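Local atomic coordinates of putative isocitrate dehydrogenase, NAD-dependent (Methylococcus capsulatus, PDB entry 6LKY), a protein that probably catalyses the oxidative decarboxylation of isocitrate to 2-oxoglutarate, with NAD as oxidant and a magnesium ion as cofactor. Residues A[25-30]-A[286-291]; A[95-100]-A[235-240]; A[279-284]-A[298-303]. The protein carries 1 engineered substitution. One frame throughout, in Å; residues are numbered along the deposited sequence.

Contact 1 (A[25-30]-A[286-291])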
loop_
_atom_site.group_PDB
_atom_site.type_symbol
_atom_site.label_atom_id
_atom_site.label_comp_id
_atom_site.label_asym_id
_atom_site.label_seq_id
_atom_site.Cartn_x
_atom_site.Cartn_y
_atom_site.Cartn_z
ATOM N N GLU A 25 10.059 23.307 -24.750
ATOM C CA GLU A 25 10.343 24.275 -25.796
ATOM C C GLU A 25 11.543 23.839 -26.615
ATOM O O GLU A 25 11.613 24.151 -27.809
ATOM C CB GLU A 25 10.520 25.669 -25.196
ATOM C CG GLU A 25 9.170 26.384 -25.040
ATOM C CD GLU A 25 9.199 27.529 -24.045
ATOM O OE1 GLU A 25 10.276 27.782 -23.462
ATOM O OE2 GLU A 25 8.137 28.166 -23.837
ATOM N N ALA A 26 12.459 23.069 -26.015
ATOM C CA ALA A 26 13.603 22.596 -26.781
ATOM C C ALA A 26 13.186 21.679 -27.923
ATOM O O ALA A 26 13.944 21.538 -28.886
ATOM C CB ALA A 26 14.605 21.891 -25.873
ATOM N N THR A 27 12.000 21.063 -27.847
ATOM C CA THR A 27 11.564 20.163 -28.912
ATOM C C THR A 27 11.064 20.905 -30.142
ATOM O O THR A 27 10.902 20.284 -31.197
ATOM C CB THR A 27 10.439 19.244 -28.430
ATOM O OG1 THR A 27 9.279 20.040 -28.156
ATOM C CG2 THR A 27 10.843 18.481 -27.183
ATOM N N GLY A 28 10.800 22.205 -30.026
ATOM C CA GLY A 28 10.230 22.979 -31.105
ATOM C C GLY A 28 8.721 23.035 -31.138
ATOM O O GLY A 28 8.165 23.738 -31.992
ATOM N N VAL A 29 8.036 22.340 -30.230
ATOM C CA VAL A 29 6.582 22.425 -30.173
ATOM C C VAL A 29 6.159 23.826 -29.751
ATOM O O VAL A 29 6.790 24.462 -28.895
ATOM C CB VAL A 29 6.015 21.349 -29.231
ATOM C CG1 VAL A 29 4.503 21.314 -29.322
ATOM C CG2 VAL A 29 6.565 19.994 -29.626
ATOM N N GLN A 30 5.087 24.315 -30.361
ATOM C CA GLN A 30 4.598 25.669 -30.143
ATOM C C GLN A 30 3.555 25.673 -29.032
ATOM O O GLN A 30 2.472 25.100 -29.194
ATOM C CB GLN A 30 3.997 26.224 -31.432
ATOM C CG GLN A 30 4.867 26.000 -32.658
ATOM C CD GLN A 30 5.995 27.007 -32.756
ATOM O OE1 GLN A 30 5.777 28.165 -33.120
ATOM N NE2 GLN A 30 7.211 26.573 -32.431
ATOM N N MET A 286 4.115 13.035 -21.653
ATOM C CA MET A 286 2.767 12.470 -21.750
ATOM C C MET A 286 1.794 13.499 -22.305
ATOM O O MET A 286 0.931 13.174 -23.134
ATOM C CB MET A 286 2.284 11.990 -20.377
ATOM C CG MET A 286 3.054 10.836 -19.762
ATOM S SD MET A 286 2.249 10.222 -18.251
ATOM C CE MET A 286 0.884 9.313 -18.973
ATOM N N MET A 287 1.930 14.753 -21.861
ATOM C CA MET A 287 1.085 15.825 -22.368
ATOM C C MET A 287 1.296 16.021 -23.869
ATOM O O MET A 287 0.330 16.132 -24.634
ATOM C CB MET A 287 1.381 17.119 -21.608
ATOM C CG MET A 287 0.488 18.290 -21.992
ATOM S SD MET A 287 0.703 19.731 -20.922
ATOM C CE MET A 287 2.399 20.196 -21.297
ATOM N N LEU A 288 2.558 16.053 -24.311
ATOM C CA LEU A 288 2.834 16.247 -25.736
ATOM C C LEU A 288 2.214 15.135 -26.565
ATOM O O LEU A 288 1.573 15.398 -27.588
ATOM C CB LEU A 288 4.344 16.328 -26.001
ATOM C CG LEU A 288 5.067 17.582 -25.493
ATOM C CD1 LEU A 288 6.414 17.781 -26.176
ATOM C CD2 LEU A 288 4.198 18.812 -25.646
ATOM N N GLU A 289 2.355 13.888 -26.110
ATOM C CA GLU A 289 1.729 12.775 -26.815
ATOM C C GLU A 289 0.219 12.955 -26.898
ATOM O O GLU A 289 -0.381 12.773 -27.964
ATOM C CB GLU A 289 2.062 11.458 -26.126
ATOM C CG GLU A 289 1.354 10.270 -26.746
ATOM C CD GLU A 289 1.115 9.157 -25.747
ATOM O OE1 GLU A 289 -0.061 8.922 -25.394
ATOM O OE2 GLU A 289 2.104 8.530 -25.304
ATOM N N HIS A 290 -0.414 13.320 -25.779
ATOM C CA HIS A 290 -1.867 13.488 -25.776
ATOM C C HIS A 290 -2.341 14.526 -26.801
ATOM O O HIS A 290 -3.389 14.346 -27.427
ATOM C CB HIS A 290 -2.354 13.865 -24.382
ATOM C CG HIS A 290 -3.844 13.940 -24.273
ATOM N ND1 HIS A 290 -4.640 12.817 -24.163
ATOM C CD2 HIS A 290 -4.685 15.003 -24.272
ATOM C CE1 HIS A 290 -5.907 13.189 -24.090
ATOM N NE2 HIS A 290 -5.963 14.509 -24.156
ATOM N N ILE A 291 -1.615 15.634 -26.958
ATOM C CA ILE A 291 -2.100 16.725 -27.801
ATOM C C ILE A 291 -1.620 16.566 -29.240
ATOM O O ILE A 291 -1.704 17.505 -30.038
ATOM C CB ILE A 291 -1.663 18.093 -27.247
ATOM C CG1 ILE A 291 -0.139 18.168 -27.181
ATOM C CG2 ILE A 291 -2.300 18.345 -25.891
ATOM C CD1 ILE A 291 0.382 19.523 -26.746
#
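Thr27 OG1 is held from two directions and also faces an apolar neighbour, Leu288. The hydroxyl bonds to the carbonyl O of Ile24, one turn back in helix 13-26, and takes a weak but nearly straight bond from Val29 N, 3.3 Å from Thr27 OG1. Chi1 of 66° places OG1 between the backbone N and the carbonyl carbon, where these two bonds hold it, 4.2 Å from Leu288 CD1. That same methyl meets Val29: Val29 CG2 lies 4.1 Å from Leu288 CD1, and the two side chains run past each other in opposite directions. Between the two segments, CD1 is the one atom of Leu288 that comes this close, to the threonine hydroxyl and to one valine methyl.

Between Thr27 and Val29 the chain turns at Gly28, which leaves the helical path with a positive phi of 90°. The turn is tied again by Gln30, whose NE2 lies 3.0 Å from Gly28 O and approaches from above the carbonyl plane, 39° out of it. Helix 294-310 adds Ala296, against Val29 and Leu288, and Ile300, against Thr27 and Leu288. Residues 27-30 form the helix-to-strand turn of a beta-alpha-beta crossover (strand 2-7, helix 13-26, strand 31-35), and this turn packs on the C-terminal end of helix 278-290.

Contact 2 (A[95-100]-A[235-240])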
loop_
_atom_site.group_PDB
_atom_site.type_symbol
_atom_site.label_atom_id
_atom_site.label_comp_id
_atom_site.label_asym_id
_atom_site.label_seq_id
_atom_site.Cartn_x
_atom_site.Cartn_y
_atom_site.Cartn_z
ATOM N N ARG A 95 -0.736 6.133 -14.785
ATOM C CA ARG A 95 0.607 6.266 -14.221
ATOM C C ARG A 95 1.519 5.135 -14.684
ATOM O O ARG A 95 1.490 4.031 -14.105
ATOM C CB ARG A 95 0.543 6.326 -12.702
ATOM C CG ARG A 95 -0.098 7.623 -12.221
ATOM C CD ARG A 95 -0.331 7.644 -10.730
ATOM N NE ARG A 95 -0.720 8.981 -10.305
ATOM C CZ ARG A 95 -0.610 9.427 -9.063
ATOM N NH1 ARG A 95 -0.161 8.628 -8.103
ATOM N NH2 ARG A 95 -0.972 10.665 -8.787
ATOM N N PRO A 96 2.313 5.364 -15.736
ATOM C CA PRO A 96 3.301 4.360 -16.166
ATOM C C PRO A 96 4.510 4.311 -15.248
ATOM O O PRO A 96 5.004 5.339 -14.778
ATOM C CB PRO A 96 3.705 4.826 -17.576
ATOM C CG PRO A 96 2.681 5.892 -17.975
ATOM C CD PRO A 96 2.212 6.494 -16.679
ATOM N N ALA A 97 4.981 3.094 -14.983
ATOM C CA ALA A 97 6.234 2.847 -14.271
ATOM C C ALA A 97 7.042 1.865 -15.117
ATOM O O ALA A 97 6.718 0.671 -15.171
ATOM C CB ALA A 97 5.992 2.311 -12.858
ATOM N N ILE A 98 8.042 2.389 -15.826
ATOM C CA ILE A 98 8.899 1.623 -16.730
ATOM C C ILE A 98 10.349 1.911 -16.352
ATOM O O ILE A 98 10.754 3.076 -16.282
ATOM C CB ILE A 98 8.626 1.975 -18.201
ATOM C CG1 ILE A 98 7.121 1.885 -18.472
ATOM C CG2 ILE A 98 9.376 1.028 -19.137
ATOM C CD1 ILE A 98 6.707 2.340 -19.835
ATOM N N SER A 99 11.117 0.860 -16.071
ATOM C CA SER A 99 12.479 1.016 -15.565
ATOM C C SER A 99 13.315 1.935 -16.462
ATOM O O SER A 99 13.129 1.998 -17.683
ATOM C CB SER A 99 13.161 -0.350 -15.458
ATOM O OG SER A 99 12.548 -1.189 -14.479
ATOM N N PHE A 100 14.214 2.688 -15.828
ATOM C CA PHE A 100 15.204 3.520 -16.505
ATOM C C PHE A 100 16.556 2.838 -16.371
ATOM O O PHE A 100 17.018 2.598 -15.249
ATOM C CB PHE A 100 15.288 4.923 -15.903
ATOM C CG PHE A 100 14.086 5.777 -16.156
ATOM C CD1 PHE A 100 12.980 5.701 -15.324
ATOM C CD2 PHE A 100 14.069 6.673 -17.212
ATOM C CE1 PHE A 100 11.870 6.488 -15.550
ATOM C CE2 PHE A 100 12.960 7.471 -17.441
ATOM C CZ PHE A 100 11.859 7.380 -16.610
ATOM N N ASP A 235 2.652 4.729 -6.015
ATOM C CA ASP A 235 3.859 5.179 -5.309
ATOM C C ASP A 235 4.808 4.018 -5.013
ATOM O O ASP A 235 6.038 4.180 -5.042
ATOM C CB ASP A 235 3.489 5.897 -4.019
ATOM C CG ASP A 235 3.165 7.349 -4.251
ATOM O OD1 ASP A 235 2.841 7.689 -5.413
ATOM O OD2 ASP A 235 3.222 8.139 -3.279
ATOM N N LEU A 236 4.257 2.847 -4.698
ATOM C CA LEU A 236 5.081 1.649 -4.587
ATOM C C LEU A 236 5.870 1.417 -5.884
ATOM O O LEU A 236 7.087 1.177 -5.861
ATOM C CB LEU A 236 4.175 0.458 -4.236
ATOM C CG LEU A 236 4.696 -0.870 -3.667
ATOM C CD1 LEU A 236 3.532 -1.797 -3.291
ATOM C CD2 LEU A 236 5.624 -1.588 -4.640
ATOM N N ALA A 237 5.183 1.484 -7.030
ATOM C CA ALA A 237 5.837 1.285 -8.326
ATOM C C ALA A 237 6.917 2.339 -8.575
ATOM O O ALA A 237 8.017 2.024 -9.065
ATOM C CB ALA A 237 4.788 1.310 -9.439
ATOM N N ALA A 238 6.622 3.593 -8.227
ATOM C CA ALA A 238 7.626 4.643 -8.347
ATOM C C ALA A 238 8.871 4.261 -7.571
ATOM O O ALA A 238 9.996 4.401 -8.066
ATOM C CB ALA A 238 7.072 5.973 -7.838
ATOM N N GLY A 239 8.684 3.780 -6.343
ATOM C CA GLY A 239 9.815 3.282 -5.579
ATOM C C GLY A 239 10.583 2.208 -6.323
ATOM O O GLY A 239 11.817 2.198 -6.324
ATOM N N LEU A 240 9.861 1.290 -6.970
ATOM C CA LEU A 240 10.537 0.177 -7.637
ATOM C C LEU A 240 11.436 0.646 -8.773
ATOM O O LEU A 240 12.490 0.045 -9.006
ATOM C CB LEU A 240 9.532 -0.839 -8.179
ATOM C CG LEU A 240 8.795 -1.682 -7.136
ATOM C CD1 LEU A 240 7.579 -2.327 -7.809
ATOM C CD2 LEU A 240 9.699 -2.724 -6.481
#
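Arg95 sends its side chain toward Asp235 with CG beside the backbone N (chi1 -69°) and then a chain kept extended from CG to NE, while Asp235, whose CB points away from strand 92-98, brings its carboxylate back with a chi1 of -84°. The setting is the isocitrate and isopropylmalate dehydrogenase fold: strand 92-98 belongs to the large mixed sheet, and helix 227-240 packs against it. The two side chains cross at a slant, with Arg95 NH1 4.1 Å from Asp235 OD1. That is too long for a salt bridge, although the guanidinium and carboxylate planes are only 7° apart. Opposite charges this close should still attract each other.

The guanidinium has firmer partners elsewhere: its NH1 is hydrogen-bonded to Ser234 OG, in the residue just before Asp235, so the helix that carries the carboxylate also grips the arginine. NH2, with the guanidinium of Arg116 close by, bonds to O1 of a bound citrate, probably from the crystallisation liquor, which may mark the place of the similar tricarboxylate isocitrate. Asp235 OD2 lies close to Asp207 OD2 of the second subunit, and paired acidic groups at a subunit boundary fit the magnesium site expected in this family.

Further along the strand the contact turns apolar and close. Ala97 and Ala237, each pointing its methyl at the other, bring strand and helix to a CA separation of 6.2 Å, with Ala97 CB resting 3.8 Å from Ala237 CB.

Contact 3 (A[279-284]-A[298-303])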
loop_
_atom_site.group_PDB
_atom_site.type_symbol
_atom_site.label_atom_id
_atom_site.label_comp_id
_atom_site.label_asym_id
_atom_site.label_seq_id
_atom_site.Cartn_x
_atom_site.Cartn_y
_atom_site.Cartn_z
ATOM N N ALA A 279 10.352 13.590 -13.282
ATOM C CA ALA A 279 8.916 13.321 -13.237
ATOM C C ALA A 279 8.129 14.402 -13.968
ATOM O O ALA A 279 7.249 14.102 -14.785
ATOM C CB ALA A 279 8.448 13.198 -11.786
ATOM N N MET A 280 8.451 15.673 -13.706
ATOM C CA MET A 280 7.749 16.759 -14.388
ATOM C C MET A 280 8.020 16.739 -15.887
ATOM O O MET A 280 7.115 16.982 -16.698
ATOM C CB MET A 280 8.154 18.106 -13.794
ATOM C CG MET A 280 7.111 19.187 -14.037
ATOM S SD MET A 280 5.626 18.896 -13.034
ATOM C CE MET A 280 4.326 19.063 -14.266
ATOM N N ILE A 281 9.257 16.419 -16.275
ATOM C CA ILE A 281 9.595 16.357 -17.693
ATOM C C ILE A 281 8.834 15.223 -18.384
ATOM O O ILE A 281 8.299 15.403 -19.484
ATOM C CB ILE A 281 11.127 16.245 -17.840
ATOM C CG1 ILE A 281 11.770 17.582 -17.450
ATOM C CG2 ILE A 281 11.520 15.922 -19.253
ATOM C CD1 ILE A 281 13.171 17.467 -16.872
ATOM N N MET A 282 8.719 14.060 -17.724
ATOM C CA MET A 282 7.939 12.943 -18.266
ATOM C C MET A 282 6.457 13.286 -18.335
ATOM O O MET A 282 5.761 12.862 -19.268
ATOM C CB MET A 282 8.144 11.680 -17.425
ATOM C CG MET A 282 9.540 11.053 -17.493
ATOM S SD MET A 282 10.060 10.611 -19.182
ATOM C CE MET A 282 9.015 9.172 -19.464
ATOM N N ALA A 283 5.954 14.056 -17.364
ATOM C CA ALA A 283 4.585 14.552 -17.472
ATOM C C ALA A 283 4.424 15.395 -18.728
ATOM O O ALA A 283 3.416 15.286 -19.440
ATOM C CB ALA A 283 4.200 15.356 -16.222
ATOM N N GLY A 284 5.419 16.239 -19.013
ATOM C CA GLY A 284 5.425 16.973 -20.269
ATOM C C GLY A 284 5.395 16.061 -21.484
ATOM O O GLY A 284 4.691 16.330 -22.455
ATOM N N ARG A 298 8.520 11.426 -27.676
ATOM C CA ARG A 298 9.508 10.352 -27.705
ATOM C C ARG A 298 10.924 10.907 -27.589
ATOM O O ARG A 298 11.793 10.282 -26.966
ATOM C CB ARG A 298 9.343 9.529 -28.984
ATOM C CG ARG A 298 8.141 8.587 -28.962
ATOM C CD ARG A 298 8.122 7.672 -30.178
ATOM N NE ARG A 298 7.699 8.370 -31.393
ATOM C CZ ARG A 298 6.467 8.331 -31.896
ATOM N NH1 ARG A 298 5.516 7.623 -31.295
ATOM N NH2 ARG A 298 6.183 9.000 -33.006
ATOM N N ARG A 299 11.173 12.077 -28.189
ATOM C CA ARG A 299 12.485 12.715 -28.086
ATOM C C ARG A 299 12.776 13.158 -26.657
ATOM O O ARG A 299 13.896 12.976 -26.157
ATOM C CB ARG A 299 12.571 13.895 -29.061
ATOM C CG ARG A 299 12.665 13.451 -30.520
ATOM C CD ARG A 299 12.440 14.597 -31.504
ATOM N NE ARG A 299 13.409 15.665 -31.295
ATOM C CZ ARG A 299 13.102 16.956 -31.277
ATOM N NH1 ARG A 299 11.851 17.335 -31.486
ATOM N NH2 ARG A 299 14.048 17.866 -31.068
ATOM N N ILE A 300 11.774 13.718 -25.975
ATOM C CA ILE A 300 11.942 14.046 -24.560
ATOM C C ILE A 300 12.301 12.790 -23.772
ATOM O O ILE A 300 13.245 12.783 -22.966
ATOM C CB ILE A 300 10.667 14.708 -24.003
ATOM C CG1 ILE A 300 10.505 16.125 -24.537
ATOM C CG2 ILE A 300 10.698 14.747 -22.470
ATOM C CD1 ILE A 300 9.194 16.771 -24.130
ATOM N N GLU A 301 11.557 11.700 -24.003
ATOM C CA GLU A 301 11.790 10.494 -23.207
ATOM C C GLU A 301 13.175 9.910 -23.474
ATOM O O GLU A 301 13.877 9.498 -22.533
ATOM C CB GLU A 301 10.695 9.464 -23.482
ATOM C CG GLU A 301 10.865 8.175 -22.703
ATOM C CD GLU A 301 9.631 7.290 -22.741
ATOM O OE1 GLU A 301 8.626 7.686 -23.375
ATOM O OE2 GLU A 301 9.668 6.198 -22.132
ATOM N N ARG A 302 13.577 9.865 -24.750
ATOM C CA ARG A 302 14.913 9.401 -25.115
ATOM C C ARG A 302 15.994 10.242 -24.447
ATOM O O ARG A 302 16.980 9.704 -23.926
ATOM C CB ARG A 302 15.067 9.431 -26.640
ATOM C CG ARG A 302 16.318 8.739 -27.166
ATOM C CD ARG A 302 16.338 8.651 -28.690
ATOM N NE ARG A 302 15.007 8.487 -29.278
ATOM C CZ ARG A 302 14.498 9.291 -30.210
ATOM N NH1 ARG A 302 15.205 10.320 -30.662
ATOM N NH2 ARG A 302 13.281 9.067 -30.691
ATOM N N ALA A 303 15.827 11.566 -24.455
ATOM C CA ALA A 303 16.816 12.449 -23.840
ATOM C C ALA A 303 16.932 12.196 -22.337
ATOM O O ALA A 303 18.044 12.149 -21.783
ATOM C CB ALA A 303 16.454 13.906 -24.126
#
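Ile281 and Ile300 meet by their branch methyls, Ile281 CG2 standing 3.5 Å from Ile300 CG2, a close fit for two carbons. The two residues share one conformation, with CG1 beside the backbone N (chi1 -71° and -72°) and CG2 anti to that nitrogen. The side chains slant across each other, and Ile300 CG2 also lies 3.9 Å from the carbonyl oxygen Ile281 O, so this methyl is set against backbone as well as side chain.

The segments belong to helices 278-290 and 294-310, successive helices joined by a short turn, which pack as a helical hairpin and run in broadly opposite senses. Val23 of helix 13-26 touches both isoleucines.

Beside the isoleucine pair, the contact changes character. Met282 folds its chain at both chi2 and chi3, curling the thioether so that CE comes over to Glu301, 3.8 Å from Glu301 CD and 3.9 Å from Glu301 CG. Glu301 does the reverse: it stays stretched, with CG anti to its own N (chi1 180°), and offers its length to the methyl. Beyond that contact its OE2 forms a salt bridge with Arg305 NE, one turn further along helix 294-310.

In the fold
Contacts 1 and 3 are neighbours, their centres about 9 Å apart, and share helix 278-290. Ile300 joins them: its CD1 lies 3.6 Å from Leu288 CD1, and its CG1 is 3.6 Å from Thr27 CG2. A probable hydrogen bond, Thr27 O to Arg299 NH1 at 3.1 Å, adds a polar tie. Contact 2 is centred farther off, about 22 Å from the centre of contact 1 and 15 Å from that of contact 3, yet Met286 CE touches Pro96 CD at 3.9 Å. It is the contact at the ligands: between nearest atoms, the Arg95 side chain is about 3 Å from the citrate and 5 Å from NAD, against 10 Å from NAD for the Ile281 side chain.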